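Local coordinates for MdbA (Actinomyces oris, PDB 4Z7X), which is a thiol-disulfide oxidoreductase of the thioredoxin superfamily that probably forms disulfide bonds in exported proteins, including those of the sortase-mediated pilus pathway, at residues S125-N128 with A129-I133; S216-E219 with L220-S224. All blocks are in the same frame, centred on the assembly; numbering follows the deposited sequence. Where two conformers were deposited one is given.

Contact 1. Residues S125-N128 with A129-I133; sequences SFHN and AAFEI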
loop_
_atom_site.group_PDB
_atom_site.type_symbol
_atom_site.label_atom_id
_atom_site.label_comp_id
_atom_site.label_asym_id
_atom_site.label_seq_id
_atom_site.Cartn_x
_atom_site.Cartn_y
_atom_site.Cartn_z
ATOM N N SER A 125 7.751 -4.691 -2.458
ATOM C CA SER A 125 8.735 -5.114 -1.470
ATOM C C SER A 125 9.079 -3.975 -0.528
ATOM O O SER A 125 9.276 -4.157 0.682
ATOM C CB SER A 125 9.992 -5.588 -2.167
ATOM O OG SER A 125 9.729 -6.779 -2.830
ATOM N N PHE A 126 9.128 -2.763 -1.076
ATOM C CA PHE A 126 9.425 -1.584 -0.229
ATOM C C PHE A 126 8.275 -1.306 0.728
ATOM O O PHE A 126 8.472 -0.945 1.886
ATOM C CB PHE A 126 9.751 -0.374 -1.086
ATOM C CG PHE A 126 10.182 0.811 -0.283
ATOM C CD1 PHE A 126 11.386 0.798 0.431
ATOM C CD2 PHE A 126 9.421 1.943 -0.247
ATOM C CE1 PHE A 126 11.782 1.893 1.163
ATOM C CE2 PHE A 126 9.821 3.068 0.503
ATOM C CZ PHE A 126 10.987 3.023 1.230
ATOM N N HIS A 127 7.061 -1.463 0.231
ATOM C CA HIS A 127 5.878 -1.347 1.083
ATOM C C HIS A 127 5.992 -2.259 2.287
ATOM O O HIS A 127 5.797 -1.856 3.429
ATOM C CB HIS A 127 4.643 -1.724 0.248
ATOM C CG HIS A 127 3.353 -1.711 0.992
ATOM N ND1 HIS A 127 2.689 -0.554 1.306
ATOM C CD2 HIS A 127 2.577 -2.727 1.430
ATOM C CE1 HIS A 127 1.571 -0.856 1.926
ATOM N NE2 HIS A 127 1.473 -2.175 2.000
ATOM N N ASN A 128 6.299 -3.513 2.011
ATOM C CA ASN A 128 6.531 -4.470 3.089
ATOM C C ASN A 128 7.647 -4.042 4.023
ATOM O O ASN A 128 7.538 -4.190 5.267
ATOM C CB ASN A 128 6.846 -5.851 2.523
ATOM C CG ASN A 128 7.141 -6.844 3.615
ATOM O OD1 ASN A 128 6.218 -7.314 4.296
ATOM N ND2 ASN A 128 8.406 -7.155 3.823
ATOM N N ALA A 129 8.758 -3.595 3.444
ATOM C CA ALA A 129 9.892 -3.244 4.257
ATOM C C ALA A 129 9.614 -2.064 5.173
ATOM O O ALA A 129 10.119 -2.018 6.304
ATOM C CB ALA A 129 11.119 -3.022 3.384
ATOM N N ALA A 130 8.815 -1.098 4.704
ATOM C CA ALA A 130 8.496 0.078 5.512
ATOM C C ALA A 130 7.625 -0.346 6.676
ATOM O O ALA A 130 7.792 0.139 7.780
ATOM C CB ALA A 130 7.776 1.103 4.683
ATOM N N PHE A 131 6.698 -1.267 6.437
ATOM C CA PHE A 131 5.912 -1.798 7.545
ATOM C C PHE A 131 6.770 -2.616 8.508
ATOM O O PHE A 131 6.519 -2.612 9.699
ATOM C CB PHE A 131 4.734 -2.626 7.053
ATOM C CG PHE A 131 3.454 -1.843 6.921
ATOM C CD1 PHE A 131 2.947 -1.175 8.012
ATOM C CD2 PHE A 131 2.792 -1.691 5.705
ATOM C CE1 PHE A 131 1.762 -0.466 7.934
ATOM C CE2 PHE A 131 1.595 -1.008 5.633
ATOM C CZ PHE A 131 1.088 -0.375 6.752
ATOM N N GLU A 132 7.774 -3.309 8.002
ATOM C CA GLU A 132 8.679 -4.112 8.840
ATOM C C GLU A 132 9.424 -3.214 9.823
ATOM O O GLU A 132 9.682 -3.583 10.966
ATOM C CB GLU A 132 9.664 -4.887 7.935
ATOM C CG GLU A 132 10.607 -5.839 8.653
ATOM C CD GLU A 132 11.206 -6.868 7.701
ATOM O OE1 GLU A 132 10.836 -6.891 6.505
ATOM O OE2 GLU A 132 12.068 -7.641 8.135
ATOM N N ILE A 133 9.797 -2.029 9.365
ATOM C CA ILE A 133 10.454 -1.067 10.279
ATOM C C ILE A 133 9.533 -0.806 11.494
ATOM O O ILE A 133 9.962 -0.833 12.657
ATOM C CB ILE A 133 10.785 0.289 9.587
ATOM C CG1 ILE A 133 11.932 0.134 8.615
ATOM C CG2 ILE A 133 11.168 1.366 10.582
ATOM C CD1 ILE A 133 12.202 1.361 7.773
#
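His-127 and Phe-131 stack one turn apart on helix 123-140, which packs against helices 68-86, 103-118 and 148-157 in a helical part consistent with the insertion of DsbA-like thioredoxin relatives. The two side chains run alongside each other off the same helix flank, their ring planes 86° apart: an offset edge-to-face pair with centroids 5.3 Å apart. Phe-131 presents the edge carrying CD2 and CE2 to one face of the imidazole, toward its rim, and the closest atoms are His-127 CE1 and Phe-131 CE2 at 3.7 Å. The imidazole CG sits trans to the backbone N (chi1 178°), which carries the ring along the helix flank beside Phe-131. ND1 of His-127 is hydrogen-bonded to Tyr-65, whose ring also meets both aromatic rings, while Phe-131 reaches Cys-70 and Ala-71 of helix 68-86; Cys-70 belongs to a CxxC sequence consistent with the redox motif of thioredoxin relatives. In the backbone that carries the rings, Ala-130 N is bound to Phe-126 O at 2.8 Å and Phe-131 N to His-127 O at 3.2 Å. The small methyl of Ala-130 lies 3.5 Å from Phe-126 O. On another flank, Glu-132 N donates to Asn-128 O at 2.9 Å, and the Glu-132 carboxylate forms a salt bridge with Lys-157. Replacing His-127 with leucine would probably leave the Tyr-65 hydroxyl without this nitrogen partner and the edge of Phe-131 without an aromatic face. The three rings thus touch one another in a buried cluster, to which His-127 adds the directional ND1 bond to Tyr-65 OH.

Contact 2. Residues S216-E219 with L220-S224; sequences SLTE and LVTGS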
loop_
_atom_site.group_PDB
_atom_site.type_symbol
_atom_site.label_atom_id
_atom_site.label_comp_id
_atom_site.label_asym_id
_atom_site.label_seq_id
_atom_site.Cartn_x
_atom_site.Cartn_y
_atom_site.Cartn_z
ATOM N N SER A 216 -5.749 -17.041 5.166
ATOM C CA SER A 216 -7.158 -16.642 5.203
ATOM C C SER A 216 -7.626 -15.830 3.991
ATOM O O SER A 216 -8.758 -16.004 3.569
ATOM C CB SER A 216 -7.519 -15.982 6.523
ATOM O OG SER A 216 -6.651 -14.923 6.824
ATOM N N LEU A 217 -6.770 -15.005 3.383
ATOM C CA LEU A 217 -7.172 -14.298 2.161
ATOM C C LEU A 217 -7.299 -15.301 1.017
ATOM O O LEU A 217 -8.201 -15.194 0.188
ATOM C CB LEU A 217 -6.219 -13.132 1.763
ATOM C CG LEU A 217 -6.302 -11.933 2.722
ATOM C CD1 LEU A 217 -5.104 -11.058 2.472
ATOM C CD2 LEU A 217 -7.591 -11.156 2.524
ATOM N N THR A 218 -6.382 -16.249 0.942
ATOM C CA THR A 218 -6.445 -17.282 -0.090
ATOM C C THR A 218 -7.750 -18.079 -0.029
ATOM O O THR A 218 -8.416 -18.300 -1.057
ATOM C CB THR A 218 -5.194 -18.160 -0.034
ATOM O OG1 THR A 218 -4.049 -17.330 -0.185
ATOM C CG2 THR A 218 -5.214 -19.190 -1.097
ATOM N N GLU A 219 -8.141 -18.434 1.184
ATOM C CA GLU A 219 -9.414 -19.130 1.409
ATOM C C GLU A 219 -10.618 -18.319 0.976
ATOM O O GLU A 219 -11.527 -18.852 0.331
ATOM C CB GLU A 219 -9.538 -19.537 2.864
ATOM C CG GLU A 219 -8.487 -20.576 3.270
ATOM C CD GLU A 219 -8.171 -20.596 4.761
ATOM O OE1 GLU A 219 -8.944 -20.021 5.577
ATOM O OE2 GLU A 219 -7.140 -21.207 5.125
ATOM N N LEU A 220 -10.604 -17.030 1.291
ATOM C CA LEU A 220 -11.648 -16.115 0.841
ATOM C C LEU A 220 -11.700 -16.055 -0.684
ATOM O O LEU A 220 -12.755 -16.175 -1.287
ATOM C CB LEU A 220 -11.372 -14.733 1.406
ATOM C CG LEU A 220 -12.269 -13.595 0.882
ATOM C CD1 LEU A 220 -13.748 -13.878 1.138
ATOM C CD2 LEU A 220 -11.850 -12.258 1.454
ATOM N N VAL A 221 -10.545 -15.846 -1.310
ATOM C CA VAL A 221 -10.480 -15.678 -2.765
ATOM C C VAL A 221 -10.887 -16.960 -3.506
ATOM O O VAL A 221 -11.621 -16.916 -4.505
ATOM C CB VAL A 221 -9.071 -15.180 -3.191
ATOM C CG1 VAL A 221 -8.867 -15.200 -4.689
ATOM C CG2 VAL A 221 -8.835 -13.782 -2.643
ATOM N N THR A 222 -10.485 -18.116 -3.002
ATOM C CA THR A 222 -10.838 -19.367 -3.683
ATOM C C THR A 222 -12.190 -19.975 -3.240
ATOM O O THR A 222 -12.660 -20.947 -3.814
ATOM C CB THR A 222 -9.715 -20.368 -3.487
ATOM O OG1 THR A 222 -9.646 -20.731 -2.105
ATOM C CG2 THR A 222 -8.377 -19.733 -3.922
ATOM N N GLY A 223 -12.836 -19.414 -2.223
ATOM C CA GLY A 223 -14.142 -19.974 -1.759
ATOM C C GLY A 223 -13.941 -21.164 -0.833
ATOM O O GLY A 223 -14.894 -21.934 -0.524
ATOM N N SER A 224 -12.663 -21.293 -0.462
ATOM C CA SER A 224 -12.052 -22.145 0.567
ATOM C C SER A 224 -11.510 -23.349 -0.091
ATOM O O SER A 224 -10.760 -23.151 -1.030
ATOM C CB SER A 224 -12.940 -22.410 1.767
ATOM O OG SER A 224 -13.082 -21.177 2.467
#
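Val-221 and Leu-217 meet through the backbone of helix 216-222, the C-terminal helix of the thioredoxin-like domain, where the tight part of the contact faces the protein. Val-221 N donates to Leu-217 O at 2.9 Å with an N-H...O angle of 164°, and Val-221 CG2 comes within 3.2 Å of the same oxygen. That methyl branch is trans to its own carbonyl carbon, with CG1 trans to N (chi1 171°), a rotation that sets CG2 beside Leu-217 O. Leu-220 CB lies 3.4 Å from Leu-217 O, giving this carbonyl aliphatic neighbours from two residues. Beyond the turn, Leu-217 packs on His-77 and Ile-81 of helix 68-86, while Leu-220 and Val-221 rest on Phe-201 of strand 198-201. The Thr-218 hydroxyl, by contrast, bonds to Glu-80, and Glu-219 OE2 turns back to Thr-215 OG1.

The other end is looser and open to solvent. Thr-222, Gly-223 and Ser-224 are exposed, and Gly-223 leaves the helix with positive phi (82°), where a side chain would jam against the carbonyl oxygen of Thr-222. Ser-224 OG comes within 3.5 Å of Glu-219 O. Thr-218 O receives Thr-222 N at 2.8 Å, the donor nearly on the line of the carbonyl bond, and Thr-222 OG1 stands 2.9 Å from that same Thr-218 O.

In the fold
Each contact lies within its own helix, 123-140 or 216-222, the second running on past the helix end, and they sit at different depths. Contact 1 lies about 10 Å from the chain centre and is largely buried; contact 2 lies about 20 Å out and is only partly buried. Their centres are about 24 Å apart and they do not touch. Helix 68-86 is their shared neighbour: contact 1 meets it from Cys-70 to Thr-78 and contact 2 from His-77 to Leu-84, so the two spans overlap slightly. An edge-to-face aromatic pair marks contact 1, whereas contact 2 pairs aliphatic packing on one flank with hydroxyl groups and an exposed helix end on the other.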